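Local coordinates for protein Alpha/beta hydrolase (Streptomyces albidoflavus, PDB 6KSU) that probably cyclises non-ribosomal peptides by macrolactamization, acting as a stand-alone cyclase with a fold related to penicillin-binding proteins and beta-lactamases, at residues A[78-83]-A[330-335]; A[344-349]-A[357-362]. One frame throughout, in Å; residues are numbered along the deposited sequence.

Interaction 1: A[78-83]-A[330-335]; sequences GFPFGS and GGASCN
The strand and turn that lead into the SxxK region of this penicillin-binding-protein-like domain lie on strand 332-339 of the central antiparallel sheet, where P80 and F81 meet A332 and C334. At one end the contact is aliphatic: CG of the P80 ring rests 3.7 Å from the methyl CB of A332. At the other, the CB of C334 is directed at the turn and sits 3.5 Å from the carbonyl O of F81. SG is anti to the backbone N (chi1 170°), which carries it beside F81, 3.9 Å from CD1. The sulfur stands 4.9 Å from the centroid of the F81 ring in an oblique sulfur-aromatic contact, 57° off the ring normal.

S83, two residues beyond F81, is probably the SxxK serine; weak hydrogen bonds link its OG with K86 NZ and Y174 OH, and its side chain touches H325 of strand 322-329. No direct hydrogen bond joins the two segments. Instead a water bridges their backbones, its O 2.7 Å from P80 O and 2.9 Å from S333 O. L264 of helix 261-268 touches both F81 and C334.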
loop_
_atom_site.group_PDB
_atom_site.type_symbol
_atom_site.label_atom_id
_atom_site.label_comp_id
_atom_site.label_asym_id
_atom_site.label_seq_id
_atom_site.Cartn_x
_atom_site.Cartn_y
_atom_site.Cartn_z
ATOM N N GLY A 78 -8.366 4.385 -16.674
ATOM C CA GLY A 78 -7.689 3.631 -15.645
ATOM C C GLY A 78 -6.321 4.191 -15.292
ATOM O O GLY A 78 -5.500 4.476 -16.172
ATOM N N PHE A 79 -6.070 4.297 -13.994
ATOM C CA PHE A 79 -4.825 4.722 -13.382
ATOM C C PHE A 79 -4.166 3.547 -12.671
ATOM O O PHE A 79 -4.852 2.663 -12.155
ATOM C CB PHE A 79 -5.083 5.836 -12.360
ATOM C CG PHE A 79 -5.514 7.168 -12.972
ATOM C CD1 PHE A 79 -4.693 8.287 -12.852
ATOM C CD2 PHE A 79 -6.755 7.309 -13.606
ATOM C CE1 PHE A 79 -5.060 9.503 -13.381
ATOM C CE2 PHE A 79 -7.149 8.533 -14.153
ATOM C CZ PHE A 79 -6.304 9.626 -14.046
ATOM N N PRO A 80 -2.844 3.501 -12.602
ATOM C CA PRO A 80 -2.200 2.435 -11.810
ATOM C C PRO A 80 -2.572 2.555 -10.342
ATOM O O PRO A 80 -2.421 3.611 -9.725
ATOM C CB PRO A 80 -0.704 2.667 -12.027
ATOM C CG PRO A 80 -0.579 3.946 -12.817
ATOM C CD PRO A 80 -1.901 4.311 -13.374
ATOM N N PHE A 81 -3.082 1.458 -9.780
ATOM C CA PHE A 81 -3.384 1.467 -8.364
ATOM C C PHE A 81 -2.115 1.411 -7.513
ATOM O O PHE A 81 -2.169 1.737 -6.323
ATOM C CB PHE A 81 -4.299 0.296 -8.032
ATOM C CG PHE A 81 -5.707 0.455 -8.554
ATOM C CD1 PHE A 81 -6.201 1.715 -8.947
ATOM C CD2 PHE A 81 -6.541 -0.661 -8.653
ATOM C CE1 PHE A 81 -7.498 1.874 -9.395
ATOM C CE2 PHE A 81 -7.860 -0.529 -9.127
ATOM C CZ PHE A 81 -8.344 0.737 -9.507
ATOM N N GLY A 82 -0.984 1.028 -8.096
ATOM C CA GLY A 82 0.155 0.686 -7.267
ATOM C C GLY A 82 -0.196 -0.338 -6.210
ATOM O O GLY A 82 -0.977 -1.276 -6.432
ATOM N N SER A 83 0.359 -0.137 -5.021
ATOM C CA SER A 83 0.113 -1.034 -3.901
ATOM C C SER A 83 -1.342 -1.047 -3.453
ATOM O O SER A 83 -1.720 -1.929 -2.663
ATOM C CB SER A 83 1.024 -0.637 -2.742
ATOM O OG SER A 83 2.335 -1.113 -3.006
ATOM N N GLY A 330 5.697 4.954 -10.573
ATOM C CA GLY A 330 6.209 6.048 -11.385
ATOM C C GLY A 330 5.561 7.380 -11.055
ATOM O O GLY A 330 5.356 7.711 -9.881
ATOM N N GLY A 331 5.201 8.136 -12.083
ATOM C CA GLY A 331 4.573 9.424 -11.868
ATOM C C GLY A 331 3.083 9.326 -11.606
ATOM O O GLY A 331 2.309 10.095 -12.167
ATOM N N ALA A 332 2.654 8.377 -10.774
ATOM C CA ALA A 332 1.237 8.225 -10.493
ATOM C C ALA A 332 1.053 7.780 -9.049
ATOM O O ALA A 332 1.910 7.122 -8.471
ATOM C CB ALA A 332 0.564 7.237 -11.479
ATOM N N SER A 333 -0.065 8.179 -8.461
ATOM C CA SER A 333 -0.365 7.845 -7.083
ATOM C C SER A 333 -1.824 7.437 -7.016
ATOM O O SER A 333 -2.622 7.735 -7.924
ATOM C CB SER A 333 -0.114 9.015 -6.116
ATOM O OG SER A 333 -0.893 10.143 -6.475
ATOM N N CYS A 334 -2.167 6.785 -5.905
ATOM C CA CYS A 334 -3.512 6.266 -5.705
ATOM C C CYS A 334 -3.777 6.104 -4.214
ATOM O O CYS A 334 -2.975 5.494 -3.516
ATOM C CB CYS A 334 -3.639 4.938 -6.444
ATOM S SG CYS A 334 -5.100 4.060 -6.090
ATOM N N ASN A 335 -4.903 6.631 -3.730
ATOM C CA ASN A 335 -5.252 6.569 -2.316
ATOM C C ASN A 335 -6.712 6.182 -2.166
ATOM O O ASN A 335 -7.566 6.729 -2.854
ATOM C CB ASN A 335 -5.053 7.905 -1.578
ATOM C CG ASN A 335 -3.650 8.442 -1.709
ATOM O OD1 ASN A 335 -3.333 9.166 -2.664
ATOM N ND2 ASN A 335 -2.794 8.084 -0.749
HETATM O O HOH W 1 -2.632 6.185 -10.333
#

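Interaction 2: A[344-349]-A[357-362]; sequences LALALT and KLWEAL
Strand 344-349 and helix 357-362 run roughly antiparallel, their directions 149° apart and their axes 9.8 Å from each other at closest approach. The CA atoms of L348 and W359 are the nearest pair, 7.4 Å apart, and L346 and L348, two residues apart on the strand, both point at the helix.

L348 carries most of the contact. With CG anti to the backbone N (chi1 175°), it extends its two methyls between three residues of the helix. CD2 lies at the edge of the indole, 3.5 Å from W359 CE3, and the two side chains lie alongside each other, running opposite ways. The same methyl meets L362 CD2 at 3.7 Å, tip to tip, while CD1 comes to 4.1 Å from L358 CD2.

This is a helix laid against one face of the central antiparallel sheet in the beta-lactamase-like fold, reached by a short connection from the strand itself. Helix 23-41 packs beside it, with F35 on L348 and L38 on both L358 and L362. A347 points the other way, onto L264 and V265 of helix 261-268, so helices cover both faces of the sheet here.

Two residues earlier on the strand, L346 sends CD1 to the six-membered end of the indole, 3.5 Å from W359 CH2 and in the plane of the ring. Both leucines thus use the rim of the indole. W359 leaves the helix directed neither at the strand nor away from it; CG anti to the backbone N (chi1 176°) brings the ring to the two leucines and to R337 on neighbouring strand 332-339.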
loop_
_atom_site.group_PDB
_atom_site.type_symbol
_atom_site.label_atom_id
_atom_site.label_comp_id
_atom_site.label_asym_id
_atom_site.label_seq_id
_atom_site.Cartn_x
_atom_site.Cartn_y
_atom_site.Cartn_z
ATOM N N LEU A 344 -18.845 5.714 4.262
ATOM C CA LEU A 344 -18.144 6.697 3.452
ATOM C C LEU A 344 -16.890 6.072 2.857
ATOM O O LEU A 344 -16.097 5.448 3.573
ATOM C CB LEU A 344 -17.798 7.922 4.291
ATOM C CG LEU A 344 -17.264 9.188 3.630
ATOM C CD1 LEU A 344 -17.254 10.221 4.718
ATOM C CD2 LEU A 344 -15.876 9.092 2.972
ATOM N N ALA A 345 -16.705 6.260 1.552
ATOM C CA ALA A 345 -15.507 5.825 0.855
ATOM C C ALA A 345 -15.132 6.874 -0.177
ATOM O O ALA A 345 -16.001 7.455 -0.836
ATOM C CB ALA A 345 -15.702 4.472 0.175
ATOM N N LEU A 346 -13.834 7.115 -0.307
ATOM C CA LEU A 346 -13.334 8.059 -1.287
ATOM C C LEU A 346 -11.996 7.556 -1.798
ATOM O O LEU A 346 -11.203 6.970 -1.055
ATOM C CB LEU A 346 -13.197 9.472 -0.718
ATOM C CG LEU A 346 -12.225 9.872 0.396
ATOM C CD1 LEU A 346 -10.860 10.071 -0.114
ATOM C CD2 LEU A 346 -12.685 11.199 0.930
ATOM N N ALA A 347 -11.768 7.763 -3.071
ATOM C CA ALA A 347 -10.578 7.279 -3.736
ATOM C C ALA A 347 -10.059 8.403 -4.595
ATOM O O ALA A 347 -10.842 9.190 -5.136
ATOM C CB ALA A 347 -10.853 6.052 -4.596
ATOM N N LEU A 348 -8.738 8.493 -4.693
ATOM C CA LEU A 348 -8.104 9.514 -5.509
ATOM C C LEU A 348 -7.090 8.816 -6.392
ATOM O O LEU A 348 -6.289 8.015 -5.889
ATOM C CB LEU A 348 -7.434 10.579 -4.627
ATOM C CG LEU A 348 -6.623 11.656 -5.326
ATOM C CD1 LEU A 348 -7.537 12.567 -6.075
ATOM C CD2 LEU A 348 -5.744 12.419 -4.344
ATOM N N THR A 349 -7.154 9.069 -7.705
ATOM C CA THR A 349 -6.066 8.683 -8.598
ATOM C C THR A 349 -5.454 9.941 -9.198
ATOM O O THR A 349 -6.153 10.927 -9.447
ATOM C CB THR A 349 -6.504 7.702 -9.698
ATOM O OG1 THR A 349 -7.563 8.243 -10.517
ATOM C CG2 THR A 349 -6.954 6.373 -9.076
ATOM N N LYS A 357 1.218 15.236 -2.963
ATOM C CA LYS A 357 0.908 16.494 -2.296
ATOM C C LYS A 357 -0.549 16.879 -2.502
ATOM O O LYS A 357 -1.160 17.480 -1.615
ATOM C CB LYS A 357 1.871 17.594 -2.769
ATOM C CG LYS A 357 1.733 18.929 -2.042
ATOM C CD LYS A 357 1.683 18.802 -0.505
ATOM C CE LYS A 357 0.491 19.627 0.057
ATOM N NZ LYS A 357 0.083 19.384 1.477
ATOM N N LEU A 358 -1.138 16.495 -3.636
ATOM C CA LEU A 358 -2.576 16.679 -3.823
ATOM C C LEU A 358 -3.371 15.860 -2.811
ATOM O O LEU A 358 -4.386 16.328 -2.268
ATOM C CB LEU A 358 -2.980 16.294 -5.255
ATOM C CG LEU A 358 -4.473 16.417 -5.548
ATOM C CD1 LEU A 358 -4.853 17.853 -5.775
ATOM C CD2 LEU A 358 -4.898 15.596 -6.756
ATOM N N TRP A 359 -2.945 14.627 -2.555
ATOM C CA TRP A 359 -3.628 13.844 -1.529
ATOM C C TRP A 359 -3.525 14.531 -0.173
ATOM O O TRP A 359 -4.528 14.684 0.536
ATOM C CB TRP A 359 -3.059 12.430 -1.455
ATOM C CG TRP A 359 -3.664 11.614 -0.329
ATOM C CD1 TRP A 359 -3.012 11.095 0.761
ATOM C CD2 TRP A 359 -5.038 11.233 -0.189
ATOM N NE1 TRP A 359 -3.896 10.415 1.565
ATOM C CE2 TRP A 359 -5.144 10.478 1.000
ATOM C CE3 TRP A 359 -6.188 11.443 -0.961
ATOM C CZ2 TRP A 359 -6.348 9.940 1.432
ATOM C CZ3 TRP A 359 -7.379 10.911 -0.532
ATOM C CH2 TRP A 359 -7.452 10.166 0.664
ATOM N N GLU A 360 -2.314 14.973 0.190
ATOM C CA GLU A 360 -2.109 15.633 1.480
ATOM C C GLU A 360 -2.973 16.888 1.600
ATOM O O GLU A 360 -3.705 17.059 2.583
ATOM C CB GLU A 360 -0.623 15.949 1.660
ATOM C CG GLU A 360 -0.257 16.619 2.969
ATOM C CD GLU A 360 1.233 16.972 3.061
ATOM O OE1 GLU A 360 2.040 16.441 2.261
ATOM O OE2 GLU A 360 1.590 17.793 3.934
ATOM N N ALA A 361 -2.936 17.754 0.587
ATOM C CA ALA A 361 -3.751 18.965 0.612
ATOM C C ALA A 361 -5.242 18.641 0.643
ATOM O O ALA A 361 -6.023 19.339 1.301
ATOM C CB ALA A 361 -3.411 19.841 -0.596
ATOM N N LEU A 362 -5.651 17.581 -0.056
ATOM C CA LEU A 362 -7.035 17.120 0.012
ATOM C C LEU A 362 -7.407 16.689 1.430
ATOM O O LEU A 362 -8.502 16.987 1.916
ATOM C CB LEU A 362 -7.230 15.969 -0.978
ATOM C CG LEU A 362 -8.447 15.874 -1.905
ATOM C CD1 LEU A 362 -8.911 17.243 -2.367
ATOM C CD2 LEU A 362 -8.048 15.032 -3.093
#

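How the interactions relate
Both interactions are buried and meet at neighbouring strands of one sheet: N335 O, in interaction 1, probably accepts a hydrogen bond from L348 N, in interaction 2, at 2.8 Å. Interaction 1 joins the sheet to the turn ahead of S83, whereas interaction 2 joins it to helix 355-365. Their chemistry follows this placement. Near S83, the serine of a probable SxxK motif, a bridging water and a sulfur-aromatic approach accompany a proline-alanine contact; under the helix, the contact is wholly apolar, built from leucines and an indole. Side chains also cross over: F79 packs on T349, and N335 ND2 lies against W359 CD1.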